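Local coordinates for protein CCR4-Not complex subunit Caf1 (Schizosaccharomyces pombe, PDB 3G0Z) that removes poly(A) tails from mRNA as a metal-dependent 3'-exoribonuclease, the catalytic subunit of the CCR4-NOT deadenylase complex, at residues A[46-51]-A[90-95]; A[158-163]-A[200-205]; A[191-196]-A[266-271]. One frame throughout, in Å; residues are numbered along the deposited sequence.

Contact 1 of 3, residues A[46-51]-A[90-95]. With ZN (zinc ion), chain B.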
ATOM      1  N   PRO A  46      -8.357  12.986  -5.380  1.00 27.46           N
ATOM      2  CA  PRO A  46      -8.016  11.977  -6.387  1.00 31.27           C
ATOM      3  C   PRO A  46      -6.636  11.377  -6.199  1.00 28.15           C
ATOM      4  O   PRO A  46      -6.216  10.588  -7.038  1.00 31.20           O
ATOM      5  CB  PRO A  46      -8.035  12.766  -7.710  1.00 32.65           C
ATOM      6  CG  PRO A  46      -8.407  14.188  -7.362  1.00 30.27           C
ATOM      7  CD  PRO A  46      -8.206  14.357  -5.897  1.00 30.15           C
ATOM      8  N   VAL A  47      -5.922  11.769  -5.152  1.00 28.43           N
ATOM      9  CA  VAL A  47      -4.614  11.175  -4.877  1.00 26.09           C
ATOM     10  C   VAL A  47      -4.735  10.151  -3.742  1.00 28.42           C
ATOM     11  O   VAL A  47      -5.081  10.500  -2.611  1.00 26.56           O
ATOM     12  CB  VAL A  47      -3.573  12.253  -4.536  1.00 30.53           C
ATOM     13  CG1 VAL A  47      -2.214  11.624  -4.221  1.00 28.10           C
ATOM     14  CG2 VAL A  47      -3.462  13.251  -5.701  1.00 30.07           C
ATOM     15  N   VAL A  48      -4.467   8.885  -4.052  1.00 24.26           N
ATOM     16  CA  VAL A  48      -4.582   7.803  -3.068  1.00 25.02           C
ATOM     17  C   VAL A  48      -3.198   7.354  -2.618  1.00 23.73           C
ATOM     18  O   VAL A  48      -2.390   6.916  -3.437  1.00 26.39           O
ATOM     19  CB  VAL A  48      -5.348   6.575  -3.641  1.00 23.84           C
ATOM     20  CG1 VAL A  48      -5.507   5.491  -2.587  1.00 26.62           C
ATOM     21  CG2 VAL A  48      -6.720   6.998  -4.187  1.00 25.54           C
ATOM     22  N   SER A  49      -2.923   7.459  -1.324  1.00 22.52           N
ATOM     23  CA  SER A  49      -1.687   6.906  -0.772  1.00 25.46           C
ATOM     24  C   SER A  49      -1.978   5.602  -0.053  1.00 25.03           C
ATOM     25  O   SER A  49      -2.913   5.501   0.745  1.00 27.85           O
ATOM     26  CB  SER A  49      -1.000   7.901   0.175  1.00 26.01           C
ATOM     27  OG  SER A  49      -0.664   9.086  -0.529  1.00 33.92           O
ATOM     28  N   MET A  50      -1.173   4.593  -0.331  1.00 24.49           N
ATOM     29  CA  MET A  50      -1.438   3.296   0.247  1.00 26.71           C
ATOM     30  C   MET A  50      -0.237   2.702   0.978  1.00 25.74           C
ATOM     31  O   MET A  50       0.912   2.932   0.617  1.00 26.10           O
ATOM     32  CB  MET A  50      -1.888   2.320  -0.822  1.00 29.27           C
ATOM     33  CG  MET A  50      -1.878   0.891  -0.301  1.00 33.05           C
ATOM     34  SD  MET A  50      -2.200  -0.329  -1.566  1.00 42.79           S
ATOM     35  CE  MET A  50      -1.263   0.311  -2.943  1.00 26.45           C
ATOM     36  N   ASP A  51      -0.539   1.920   2.005  1.00 26.84           N
ATOM     37  CA  ASP A  51       0.447   1.096   2.652  1.00 26.87           C
ATOM     38  C   ASP A  51      -0.203  -0.247   3.046  1.00 30.47           C
ATOM     39  O   ASP A  51      -1.436  -0.336   3.150  1.00 28.87           O
ATOM     40  CB  ASP A  51       0.975   1.803   3.880  1.00 27.72           C
ATOM     41  CG  ASP A  51       1.971   0.963   4.616  1.00 36.44           C
ATOM     42  OD1 ASP A  51       3.072   0.781   4.073  1.00 34.87           O
ATOM     43  OD2 ASP A  51       1.635   0.451   5.704  1.00 35.79           O
ATOM     44  N   LEU A  90      -5.488   3.294   3.285  1.00 23.38           N
ATOM     45  CA  LEU A  90      -5.658   4.227   2.175  1.00 28.41           C
ATOM     46  C   LEU A  90      -5.876   5.640   2.699  1.00 26.09           C
ATOM     47  O   LEU A  90      -6.808   5.887   3.470  1.00 26.26           O
ATOM     48  CB  LEU A  90      -6.828   3.820   1.294  1.00 24.33           C
ATOM     49  CG  LEU A  90      -6.829   2.438   0.637  1.00 25.88           C
ATOM     50  CD1 LEU A  90      -8.164   2.213  -0.068  1.00 28.86           C
ATOM     51  CD2 LEU A  90      -5.666   2.312  -0.352  1.00 24.25           C
ATOM     52  N   ALA A  91      -5.017   6.563   2.281  1.00 25.01           N
ATOM     53  CA  ALA A  91      -5.186   7.977   2.632  1.00 28.62           C
ATOM     54  C   ALA A  91      -5.461   8.813   1.379  1.00 28.85           C
ATOM     55  O   ALA A  91      -4.678   8.788   0.437  1.00 29.04           O
ATOM     56  CB  ALA A  91      -3.946   8.491   3.350  1.00 28.46           C
ATOM     57  N   LEU A  92      -6.570   9.549   1.368  1.00 25.64           N
ATOM     58  CA  LEU A  92      -6.935  10.373   0.214  1.00 23.38           C
ATOM     59  C   LEU A  92      -6.471  11.804   0.407  1.00 28.24           C
ATOM     60  O   LEU A  92      -6.497  12.328   1.530  1.00 28.02           O
ATOM     61  CB  LEU A  92      -8.453  10.367   0.030  1.00 25.76           C
ATOM     62  CG  LEU A  92      -9.110   9.296  -0.841  1.00 29.88           C
ATOM     63  CD1 LEU A  92      -8.596   7.902  -0.540  1.00 29.39           C
ATOM     64  CD2 LEU A  92     -10.626   9.360  -0.668  1.00 29.69           C
ATOM     65  N   SER A  93      -6.044  12.435  -0.686  1.00 27.88           N
ATOM     66  CA  SER A  93      -5.697  13.855  -0.682  1.00 29.10           C
ATOM     67  C   SER A  93      -6.161  14.486  -1.976  1.00 30.93           C
ATOM     68  O   SER A  93      -6.278  13.796  -2.999  1.00 28.17           O
ATOM     69  CB  SER A  93      -4.177  14.041  -0.586  1.00 30.66           C
ATOM     70  OG  SER A  93      -3.614  13.145   0.361  1.00 39.51           O
ATOM     71  N   ASP A  94      -6.384  15.798  -1.955  1.00 30.89           N
ATOM     72  CA  ASP A  94      -6.541  16.517  -3.211  1.00 36.26           C
ATOM     73  C   ASP A  94      -5.150  16.772  -3.797  1.00 39.11           C
ATOM     74  O   ASP A  94      -4.144  16.362  -3.213  1.00 33.65           O
ATOM     75  CB  ASP A  94      -7.387  17.800  -3.070  1.00 37.12           C
ATOM     76  CG  ASP A  94      -6.698  18.895  -2.261  1.00 42.85           C
ATOM     77  OD1 ASP A  94      -5.453  18.888  -2.168  1.00 39.72           O
ATOM     78  OD2 ASP A  94      -7.414  19.771  -1.714  1.00 46.75           O
ATOM     79  N   GLU A  95      -5.087  17.434  -4.946  1.00 38.88           N
ATOM     80  CA  GLU A  95      -3.805  17.665  -5.613  1.00 40.55           C
ATOM     81  C   GLU A  95      -2.866  18.616  -4.868  1.00 40.75           C
ATOM     82  O   GLU A  95      -1.663  18.612  -5.119  1.00 40.68           O
ATOM     83  CB  GLU A  95      -4.028  18.144  -7.054  1.00 45.59           C
ATOM     84  CG  GLU A  95      -4.758  17.122  -7.912  1.00 47.68           C
ATOM     85  CD  GLU A  95      -3.870  15.953  -8.323  1.00 54.13           C
ATOM     86  OE1 GLU A  95      -2.622  16.095  -8.255  1.00 58.91           O
ATOM     87  OE2 GLU A  95      -4.419  14.896  -8.724  1.00 46.84           O
TER
HETATM   88 ZN    ZN B 333       3.350  -0.326   6.934  1.00 61.31          ZN
HETATM   89  O   HOH W   1      -2.998  10.818  -0.445  1.00 29.75           O
HETATM   90  O   HOH W   2       4.865  -1.154   5.106  1.00 52.12           O

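Contact 2 of 3, residues A[158-163]-A[200-205]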
ATOM      1  N   LEU A 158      -8.261   1.490 -12.409  1.00 29.12           N
ATOM      2  CA  LEU A 158      -8.631   1.487 -13.826  1.00 32.22           C
ATOM      3  C   LEU A 158      -8.992   2.885 -14.319  1.00 35.66           C
ATOM      4  O   LEU A 158      -9.697   3.038 -15.320  1.00 37.37           O
ATOM      5  CB  LEU A 158      -9.796   0.527 -14.092  1.00 28.49           C
ATOM      6  CG  LEU A 158      -9.545  -0.933 -13.707  1.00 32.82           C
ATOM      7  CD1 LEU A 158     -10.860  -1.718 -13.561  1.00 30.55           C
ATOM      8  CD2 LEU A 158      -8.603  -1.598 -14.722  1.00 29.85           C
ATOM      9  N   GLN A 159      -8.499   3.903 -13.621  1.00 32.83           N
ATOM     10  CA  GLN A 159      -8.888   5.280 -13.903  1.00 33.86           C
ATOM     11  C   GLN A 159      -7.681   6.191 -13.874  1.00 36.43           C
ATOM     12  O   GLN A 159      -7.047   6.365 -12.827  1.00 31.61           O
ATOM     13  CB  GLN A 159      -9.904   5.759 -12.858  1.00 34.67           C
ATOM     14  CG  GLN A 159     -11.214   5.008 -12.917  1.00 37.97           C
ATOM     15  CD  GLN A 159     -12.033   5.394 -14.136  1.00 49.79           C
ATOM     16  OE1 GLN A 159     -12.641   4.540 -14.798  1.00 48.18           O
ATOM     17  NE2 GLN A 159     -12.045   6.688 -14.449  1.00 45.30           N
ATOM     18  N   GLU A 160      -7.373   6.800 -15.011  1.00 36.28           N
ATOM     19  CA  GLU A 160      -6.147   7.574 -15.133  1.00 38.68           C
ATOM     20  C   GLU A 160      -6.276   8.898 -14.383  1.00 41.14           C
ATOM     21  O   GLU A 160      -5.294   9.600 -14.153  1.00 38.05           O
ATOM     22  CB  GLU A 160      -5.794   7.800 -16.603  1.00 41.31           C
ATOM     23  CG  GLU A 160      -6.266   9.125 -17.170  1.00 47.51           C
ATOM     24  CD  GLU A 160      -5.126  10.139 -17.290  1.00 59.84           C
ATOM     25  OE1 GLU A 160      -4.120   9.992 -16.554  1.00 57.18           O
ATOM     26  OE2 GLU A 160      -5.233  11.075 -18.126  1.00 60.93           O
ATOM     27  N   GLU A 161      -7.493   9.217 -13.977  1.00 37.35           N
ATOM     28  CA  GLU A 161      -7.746  10.433 -13.230  1.00 39.17           C
ATOM     29  C   GLU A 161      -7.235  10.345 -11.779  1.00 37.07           C
ATOM     30  O   GLU A 161      -7.068  11.365 -11.109  1.00 36.48           O
ATOM     31  CB  GLU A 161      -9.245  10.726 -13.266  1.00 43.97           C
ATOM     32  CG  GLU A 161      -9.820  10.780 -14.698  1.00 48.19           C
ATOM     33  CD  GLU A 161     -10.039   9.391 -15.331  1.00 52.37           C
ATOM     34  OE1 GLU A 161     -10.130   9.304 -16.582  1.00 61.38           O
ATOM     35  OE2 GLU A 161     -10.124   8.387 -14.588  1.00 45.09           O
ATOM     36  N   VAL A 162      -6.982   9.125 -11.306  1.00 33.21           N
ATOM     37  CA  VAL A 162      -6.571   8.894  -9.913  1.00 31.45           C
ATOM     38  C   VAL A 162      -5.077   8.601  -9.843  1.00 30.16           C
ATOM     39  O   VAL A 162      -4.545   7.876 -10.685  1.00 32.55           O
ATOM     40  CB  VAL A 162      -7.368   7.715  -9.283  1.00 30.17           C
ATOM     41  CG1 VAL A 162      -6.794   7.323  -7.908  1.00 25.52           C
ATOM     42  CG2 VAL A 162      -8.835   8.083  -9.163  1.00 32.07           C
ATOM     43  N   THR A 163      -4.397   9.176  -8.860  1.00 29.90           N
ATOM     44  CA  THR A 163      -2.973   8.919  -8.667  1.00 28.47           C
ATOM     45  C   THR A 163      -2.763   8.021  -7.445  1.00 27.42           C
ATOM     46  O   THR A 163      -3.243   8.322  -6.351  1.00 24.74           O
ATOM     47  CB  THR A 163      -2.171  10.237  -8.506  1.00 31.53           C
ATOM     48  OG1 THR A 163      -2.387  11.077  -9.647  1.00 30.78           O
ATOM     49  CG2 THR A 163      -0.660   9.968  -8.393  1.00 29.89           C
ATOM     50  N   PHE A 200      -3.655   0.391 -12.131  1.00 25.08           N
ATOM     51  CA  PHE A 200      -3.091   1.612 -11.541  1.00 29.20           C
ATOM     52  C   PHE A 200      -2.336   2.464 -12.560  1.00 30.05           C
ATOM     53  O   PHE A 200      -1.113   2.631 -12.463  1.00 29.49           O
ATOM     54  CB  PHE A 200      -2.168   1.254 -10.369  1.00 25.97           C
ATOM     55  CG  PHE A 200      -2.786   0.294  -9.382  1.00 27.13           C
ATOM     56  CD1 PHE A 200      -3.574   0.766  -8.338  1.00 25.84           C
ATOM     57  CD2 PHE A 200      -2.587  -1.073  -9.506  1.00 28.11           C
ATOM     58  CE1 PHE A 200      -4.147  -0.100  -7.417  1.00 28.14           C
ATOM     59  CE2 PHE A 200      -3.144  -1.956  -8.596  1.00 29.20           C
ATOM     60  CZ  PHE A 200      -3.941  -1.471  -7.546  1.00 26.52           C
ATOM     61  N   PRO A 201      -3.063   3.019 -13.540  1.00 28.73           N
ATOM     62  CA  PRO A 201      -2.396   3.624 -14.703  1.00 31.92           C
ATOM     63  C   PRO A 201      -1.494   4.797 -14.315  1.00 35.69           C
ATOM     64  O   PRO A 201      -0.541   5.132 -15.023  1.00 34.19           O
ATOM     65  CB  PRO A 201      -3.573   4.088 -15.583  1.00 33.27           C
ATOM     66  CG  PRO A 201      -4.760   4.163 -14.639  1.00 30.98           C
ATOM     67  CD  PRO A 201      -4.528   3.022 -13.679  1.00 28.30           C
ATOM     68  N   LYS A 202      -1.777   5.424 -13.181  1.00 31.75           N
ATOM     69  CA  LYS A 202      -0.972   6.562 -12.777  1.00 31.72           C
ATOM     70  C   LYS A 202      -0.480   6.377 -11.340  1.00 32.33           C
ATOM     71  O   LYS A 202      -1.253   6.511 -10.387  1.00 28.83           O
ATOM     72  CB  LYS A 202      -1.790   7.849 -12.951  1.00 35.39           C
ATOM     73  CG  LYS A 202      -1.015   9.142 -12.775  1.00 35.67           C
ATOM     74  CD  LYS A 202      -1.806  10.327 -13.318  1.00 41.01           C
ATOM     75  CE  LYS A 202      -0.989  11.618 -13.294  1.00 47.95           C
ATOM     76  NZ  LYS A 202      -0.578  11.990 -11.907  1.00 45.19           N
ATOM     77  N   ASN A 203       0.802   6.048 -11.182  1.00 31.34           N
ATOM     78  CA  ASN A 203       1.354   5.845  -9.845  1.00 28.81           C
ATOM     79  C   ASN A 203       2.775   6.359  -9.635  1.00 31.45           C
ATOM     80  O   ASN A 203       3.568   6.475 -10.577  1.00 31.61           O
ATOM     81  CB  ASN A 203       1.224   4.373  -9.424  1.00 28.00           C
ATOM     82  CG  ASN A 203       2.091   3.442 -10.256  1.00 35.60           C
ATOM     83  OD1 ASN A 203       3.312   3.398 -10.096  1.00 34.25           O
ATOM     84  ND2 ASN A 203       1.459   2.677 -11.140  1.00 33.92           N
ATOM     85  N   TYR A 204       3.075   6.703  -8.391  1.00 29.02           N
ATOM     86  CA  TYR A 204       4.414   7.104  -8.016  1.00 31.73           C
ATOM     87  C   TYR A 204       4.895   6.210  -6.900  1.00 31.56           C
ATOM     88  O   TYR A 204       4.158   5.913  -5.947  1.00 29.70           O
ATOM     89  CB  TYR A 204       4.471   8.559  -7.548  1.00 29.67           C
ATOM     90  CG  TYR A 204       4.230   9.574  -8.632  1.00 35.93           C
ATOM     91  CD1 TYR A 204       5.184   9.813  -9.618  1.00 37.74           C
ATOM     92  CD2 TYR A 204       3.043  10.299  -8.675  1.00 36.46           C
ATOM     93  CE1 TYR A 204       4.958  10.758 -10.616  1.00 39.69           C
ATOM     94  CE2 TYR A 204       2.813  11.242  -9.659  1.00 41.75           C
ATOM     95  CZ  TYR A 204       3.773  11.470 -10.625  1.00 41.60           C
ATOM     96  OH  TYR A 204       3.528  12.403 -11.606  1.00 46.31           O
ATOM     97  N   ASP A 205       6.140   5.782  -7.028  1.00 29.11           N
ATOM     98  CA  ASP A 205       6.800   5.007  -5.999  1.00 29.79           C
ATOM     99  C   ASP A 205       7.749   5.947  -5.240  1.00 29.92           C
ATOM    100  O   ASP A 205       8.779   6.362  -5.770  1.00 31.33           O
ATOM    101  CB  ASP A 205       7.578   3.882  -6.683  1.00 35.46           C
ATOM    102  CG  ASP A 205       8.313   2.998  -5.713  1.00 36.68           C
ATOM    103  OD1 ASP A 205       8.631   3.452  -4.588  1.00 36.08           O
ATOM    104  OD2 ASP A 205       8.582   1.836  -6.088  1.00 42.98           O
TER
HETATM  105  O   HOH W   3      -3.911   5.241 -11.222  1.00 29.31           O

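Contact 3 of 3, residues A[191-196]-A[266-271]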
ATOM      1  N   GLU A 191       4.935  -9.199 -17.197  1.00 45.42           N
ATOM      2  CA  GLU A 191       3.488  -9.349 -17.243  1.00 44.35           C
ATOM      3  C   GLU A 191       2.845  -8.767 -15.986  1.00 44.53           C
ATOM      4  O   GLU A 191       1.748  -8.209 -16.044  1.00 41.80           O
ATOM      5  CB  GLU A 191       3.089 -10.815 -17.393  1.00 46.70           C
ATOM      6  CG  GLU A 191       1.580 -11.033 -17.297  1.00 49.29           C
ATOM      7  CD  GLU A 191       1.197 -12.501 -17.145  1.00 59.77           C
ATOM      8  OE1 GLU A 191       2.102 -13.370 -17.184  1.00 62.12           O
ATOM      9  OE2 GLU A 191      -0.016 -12.783 -16.983  1.00 60.83           O
ATOM     10  N   PHE A 192       3.532  -8.912 -14.853  1.00 42.01           N
ATOM     11  CA  PHE A 192       3.096  -8.293 -13.608  1.00 42.49           C
ATOM     12  C   PHE A 192       2.979  -6.790 -13.800  1.00 40.63           C
ATOM     13  O   PHE A 192       1.984  -6.181 -13.402  1.00 37.55           O
ATOM     14  CB  PHE A 192       4.074  -8.608 -12.481  1.00 41.29           C
ATOM     15  CG  PHE A 192       3.791  -7.875 -11.180  1.00 42.97           C
ATOM     16  CD1 PHE A 192       2.780  -8.298 -10.325  1.00 41.56           C
ATOM     17  CD2 PHE A 192       4.561  -6.784 -10.802  1.00 42.22           C
ATOM     18  CE1 PHE A 192       2.534  -7.631  -9.123  1.00 39.85           C
ATOM     19  CE2 PHE A 192       4.325  -6.115  -9.605  1.00 40.46           C
ATOM     20  CZ  PHE A 192       3.316  -6.538  -8.759  1.00 34.10           C
ATOM     21  N   TYR A 193       3.993  -6.204 -14.432  1.00 38.32           N
ATOM     22  CA  TYR A 193       4.023  -4.766 -14.678  1.00 37.52           C
ATOM     23  C   TYR A 193       2.901  -4.300 -15.607  1.00 39.33           C
ATOM     24  O   TYR A 193       2.309  -3.234 -15.400  1.00 38.15           O
ATOM     25  CB  TYR A 193       5.381  -4.345 -15.243  1.00 37.94           C
ATOM     26  CG  TYR A 193       5.515  -2.852 -15.437  1.00 38.83           C
ATOM     27  CD1 TYR A 193       5.807  -2.019 -14.365  1.00 38.82           C
ATOM     28  CD2 TYR A 193       5.331  -2.274 -16.689  1.00 38.34           C
ATOM     29  CE1 TYR A 193       5.923  -0.647 -14.535  1.00 40.18           C
ATOM     30  CE2 TYR A 193       5.440  -0.895 -16.870  1.00 44.26           C
ATOM     31  CZ  TYR A 193       5.738  -0.092 -15.784  1.00 42.41           C
ATOM     32  OH  TYR A 193       5.864   1.267 -15.939  1.00 42.83           O
ATOM     33  N   LYS A 194       2.628  -5.085 -16.645  1.00 36.39           N
ATOM     34  CA  LYS A 194       1.535  -4.783 -17.563  1.00 40.91           C
ATOM     35  C   LYS A 194       0.192  -4.726 -16.824  1.00 35.48           C
ATOM     36  O   LYS A 194      -0.583  -3.793 -17.005  1.00 37.33           O
ATOM     37  CB  LYS A 194       1.485  -5.811 -18.703  1.00 43.74           C
ATOM     38  CG  LYS A 194       0.282  -5.663 -19.641  1.00 51.30           C
ATOM     39  CD  LYS A 194       0.172  -6.829 -20.644  1.00 50.50           C
ATOM     40  CE  LYS A 194       0.587  -6.413 -22.053  1.00 50.81           C
ATOM     41  NZ  LYS A 194       1.981  -5.873 -22.113  1.00 60.35           N
ATOM     42  N   ILE A 195      -0.085  -5.725 -15.995  1.00 36.00           N
ATOM     43  CA  ILE A 195      -1.354  -5.760 -15.263  1.00 38.14           C
ATOM     44  C   ILE A 195      -1.438  -4.624 -14.242  1.00 37.29           C
ATOM     45  O   ILE A 195      -2.461  -3.959 -14.118  1.00 37.40           O
ATOM     46  CB  ILE A 195      -1.557  -7.104 -14.552  1.00 36.12           C
ATOM     47  CG1 ILE A 195      -1.599  -8.235 -15.585  1.00 44.78           C
ATOM     48  CG2 ILE A 195      -2.862  -7.107 -13.793  1.00 39.98           C
ATOM     49  CD1 ILE A 195      -1.595  -9.629 -14.967  1.00 49.82           C
ATOM     50  N   LEU A 196      -0.351  -4.420 -13.514  1.00 34.72           N
ATOM     51  CA  LEU A 196      -0.237  -3.331 -12.552  1.00 35.03           C
ATOM     52  C   LEU A 196      -0.591  -1.979 -13.183  1.00 34.96           C
ATOM     53  O   LEU A 196      -1.314  -1.180 -12.592  1.00 27.77           O
ATOM     54  CB  LEU A 196       1.186  -3.316 -11.980  1.00 32.68           C
ATOM     55  CG  LEU A 196       1.668  -2.294 -10.948  1.00 38.83           C
ATOM     56  CD1 LEU A 196       0.540  -1.698 -10.160  1.00 37.75           C
ATOM     57  CD2 LEU A 196       2.674  -2.961 -10.010  1.00 39.03           C
ATOM     58  N   LEU A 266       6.760   8.573 -13.415  1.00 36.72           N
ATOM     59  CA  LEU A 266       5.466   7.902 -13.342  1.00 40.13           C
ATOM     60  C   LEU A 266       5.638   6.408 -13.595  1.00 41.16           C
ATOM     61  O   LEU A 266       6.387   6.007 -14.484  1.00 41.04           O
ATOM     62  CB  LEU A 266       4.530   8.509 -14.381  1.00 40.37           C
ATOM     63  CG  LEU A 266       3.063   8.818 -14.076  1.00 45.09           C
ATOM     64  CD1 LEU A 266       2.838   9.235 -12.628  1.00 40.41           C
ATOM     65  CD2 LEU A 266       2.582   9.906 -15.029  1.00 44.79           C
ATOM     66  N   ASN A 267       4.963   5.589 -12.795  1.00 35.62           N
ATOM     67  CA  ASN A 267       4.940   4.146 -13.000  1.00 36.86           C
ATOM     68  C   ASN A 267       6.330   3.509 -12.983  1.00 41.16           C
ATOM     69  O   ASN A 267       6.561   2.483 -13.619  1.00 39.69           O
ATOM     70  CB  ASN A 267       4.208   3.796 -14.294  1.00 34.84           C
ATOM     71  CG  ASN A 267       2.778   4.318 -14.320  1.00 39.31           C
ATOM     72  OD1 ASN A 267       2.327   4.965 -13.380  1.00 37.04           O
ATOM     73  ND2 ASN A 267       2.066   4.047 -15.408  1.00 47.54           N
ATOM     74  N   GLN A 268       7.252   4.117 -12.249  1.00 38.75           N
ATOM     75  CA  GLN A 268       8.570   3.530 -12.074  1.00 39.58           C
ATOM     76  C   GLN A 268       8.606   2.854 -10.724  1.00 40.90           C
ATOM     77  O   GLN A 268       8.381   3.501  -9.697  1.00 41.33           O
ATOM     78  CB  GLN A 268       9.666   4.595 -12.172  1.00 39.24           C
ATOM     79  CG  GLN A 268       9.794   5.203 -13.548  1.00 40.88           C
ATOM     80  CD  GLN A 268       9.977   4.143 -14.617  1.00 48.15           C
ATOM     81  OE1 GLN A 268      10.827   3.252 -14.491  1.00 53.14           O
ATOM     82  NE2 GLN A 268       9.175   4.222 -15.669  1.00 51.08           N
ATOM     83  N   LEU A 269       8.874   1.549 -10.733  1.00 39.39           N
ATOM     84  CA  LEU A 269       8.918   0.753  -9.518  1.00 37.62           C
ATOM     85  C   LEU A 269      10.345   0.491  -9.075  1.00 41.38           C
ATOM     86  O   LEU A 269      11.186   0.063  -9.868  1.00 44.42           O
ATOM     87  CB  LEU A 269       8.196  -0.583  -9.714  1.00 42.86           C
ATOM     88  CG  LEU A 269       6.729  -0.572 -10.134  1.00 44.57           C
ATOM     89  CD1 LEU A 269       6.087  -1.870  -9.686  1.00 48.23           C
ATOM     90  CD2 LEU A 269       6.024   0.611  -9.501  1.00 44.40           C
ATOM     91  N   TYR A 270      10.604   0.743  -7.799  1.00 38.36           N
ATOM     92  CA  TYR A 270      11.929   0.549  -7.230  1.00 43.47           C
ATOM     93  C   TYR A 270      12.312  -0.920  -7.206  1.00 47.46           C
ATOM     94  O   TYR A 270      11.535  -1.761  -6.745  1.00 44.97           O
ATOM     95  CB  TYR A 270      11.988   1.085  -5.799  1.00 37.91           C
ATOM     96  CG  TYR A 270      13.351   0.910  -5.152  1.00 44.72           C
ATOM     97  CD1 TYR A 270      14.426   1.713  -5.523  1.00 43.33           C
ATOM     98  CD2 TYR A 270      13.566  -0.068  -4.187  1.00 49.92           C
ATOM     99  CE1 TYR A 270      15.678   1.552  -4.943  1.00 47.90           C
ATOM    100  CE2 TYR A 270      14.815  -0.239  -3.597  1.00 47.99           C
ATOM    101  CZ  TYR A 270      15.865   0.577  -3.976  1.00 53.40           C
ATOM    102  OH  TYR A 270      17.106   0.417  -3.392  1.00 55.51           O
ATOM    103  N   GLY A 271      13.517  -1.215  -7.686  1.00 46.65           N
ATOM    104  CA  GLY A 271      14.088  -2.545  -7.578  1.00 49.10           C
ATOM    105  C   GLY A 271      13.476  -3.580  -8.504  1.00 53.83           C
ATOM    106  O   GLY A 271      13.662  -4.779  -8.299  1.00 57.65           O
TER

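Contact 1 of 3, residues A[46-51]-A[90-95]
V47 and S93 pair across two antiparallel strands, and each serves the other as donor and acceptor. V47 N gives its hydrogen to S93 O at 3.0 Å. S93 N returns the bond to V47 O at 2.9 Å. Two residues on, S49 and A91 form the second hydrogen-bonded pair. S49 N meets A91 O at 2.8 Å in an almost straight bond, 177° at the hydrogen. A91 N binds S49 O in return. The CA hydrogens of L92 and L90 also point at V47 O and S49 O.

A water sits between the strands on the face of V47, S49, A91 and S93. It donates to A91 O at 2.8 Å, which gives that carbonyl a second partner, and it also binds S49 OG. In S49, OG lies beside the backbone N (chi1 -61°), and this places the hydroxyl at the water. S93 OG comes suspiciously close to the same water, and that approach is doubtful. On the other face V48, M50, L90 and L92 pack together. L90 CD2 fits against M50 CB at 3.8 Å and V48 CG1 at 3.9 Å. Further along the strand, D51 OD2 binds the catalytic zinc at 2.2 Å, and D241 is a second protein ligand. D51 OD1 accepts a hydrogen from a zinc-bound water.

These are the central strands 47-53 and 87-93 of the mixed sheet in this RNase H-like exonuclease fold. Strand 163-166 bonds to the other edge of 46-51. Helix 238-257 packs on V47, S49 and S93, while helix 169-181 packs on M50.

Contact 2 of 3, residues A[158-163]-A[200-205]
K202 sends CG away from its backbone N (chi1 -171°) and runs on extended until a bend at chi4 turns NZ toward T163. The chain thus crosses T163 obliquely. In this conformer NZ comes to 3.0 Å from T163 OG1, but the lysine was modelled in two conformers, which leaves the approach doubtful. In T163, OG1 lies beside the backbone N (chi1 -57°), which leaves CG2 to meet the Y204 ring. That methyl is 3.7 Å from Y204 CD2. On its way the lysine chain passes the E160 carbonyl, with K202 CD 3.7 Å from E160 O.

A water joins the backbones. It probably donates to V162 O at 2.8 Å and accepts from K202 N at 2.9 Å. Beyond it the two segments close up, and T163 CA directs its hydrogen at K202 O.

Here the edge strand 203-205 of the RNase H-like sheet lies beside strand 163-166, and K202 bonds to the backbone of W164. The type I turn Q159 to V162 leads into strand 163-166. P201 lies against the turn, its CG 3.6 Å from Q159 C. F200 is the first residue past helix 189-199, and its carbonyl O is held by N203 ND2 at 2.9 Å. The N203 backbone N is bound by N267 OD1.

Contact 3 of 3, residues A[191-196]-A[266-271]
Helix 189-199 meets the loop after helix 238-257 here, close to the modelled C-terminus of the nuclease domain. Y193 and L196 of the helix touch N267 and L269 of the loop. The tyrosine carries the polar part. With CG anti to the backbone N (chi1 -176°), the ring points from the helix to the loop. Y193 OH donates to N267 O at 2.7 Å. This oxygen lies at the ring edge, in the ring plane, and is also 3.3 Å from Y193 CE1. The hydroxyl oxygen lies 21° off the plane of the N267 carbonyl. The Y193 side chain crosses that of N267 at about a right angle, with the ring and the amide 72° apart. Y193 OH is 3.4 Å from N267 CB, while the amide itself turns to other partners: N267 OD1 accepts from N203 N, and ND2 donates to P201 O.

The apolar part lies deeper. L196 and L269 reach toward each other tip to tip, and L196 CD2 stands 3.6 Å from L269 CD1. L269 also brings its CG near the edge of the Y193 ring. Around this pair, L196 leans on F173 and L269 on S169, both of helix 169-181, and L269 also touches N203.

N267 is held through both its backbone and its side chain. Its amide binds the chain just after the same helix. One short hydrogen bond and a small leucine contact join this loop to the helix, which would limit the swing of the tyrosine ring. The bond also satisfies the carbonyl of a partly buried residue.

How the contacts relate
Contact 1 is the buried one, near the middle of the sheet and reaching a zinc ligand. Contacts 2 and 3 lie further out and are only partly buried. Contact 1 relies on regular backbone bonds between strands. Between the segments of contact 2 there is no clear direct hydrogen bond; a water and side-chain packing join them. Contact 3 uses one tyrosine bond and leucines. T163 ties contacts 1 and 2: its backbone bonds to P46 and V48, so both belong to one sheet. N267 ties contacts 2 and 3 through N203 and P201. Strand 203-205 follows helix 189-199 in the chain, and the segments of these two contacts alternate. Contacts 1 and 3 do not touch.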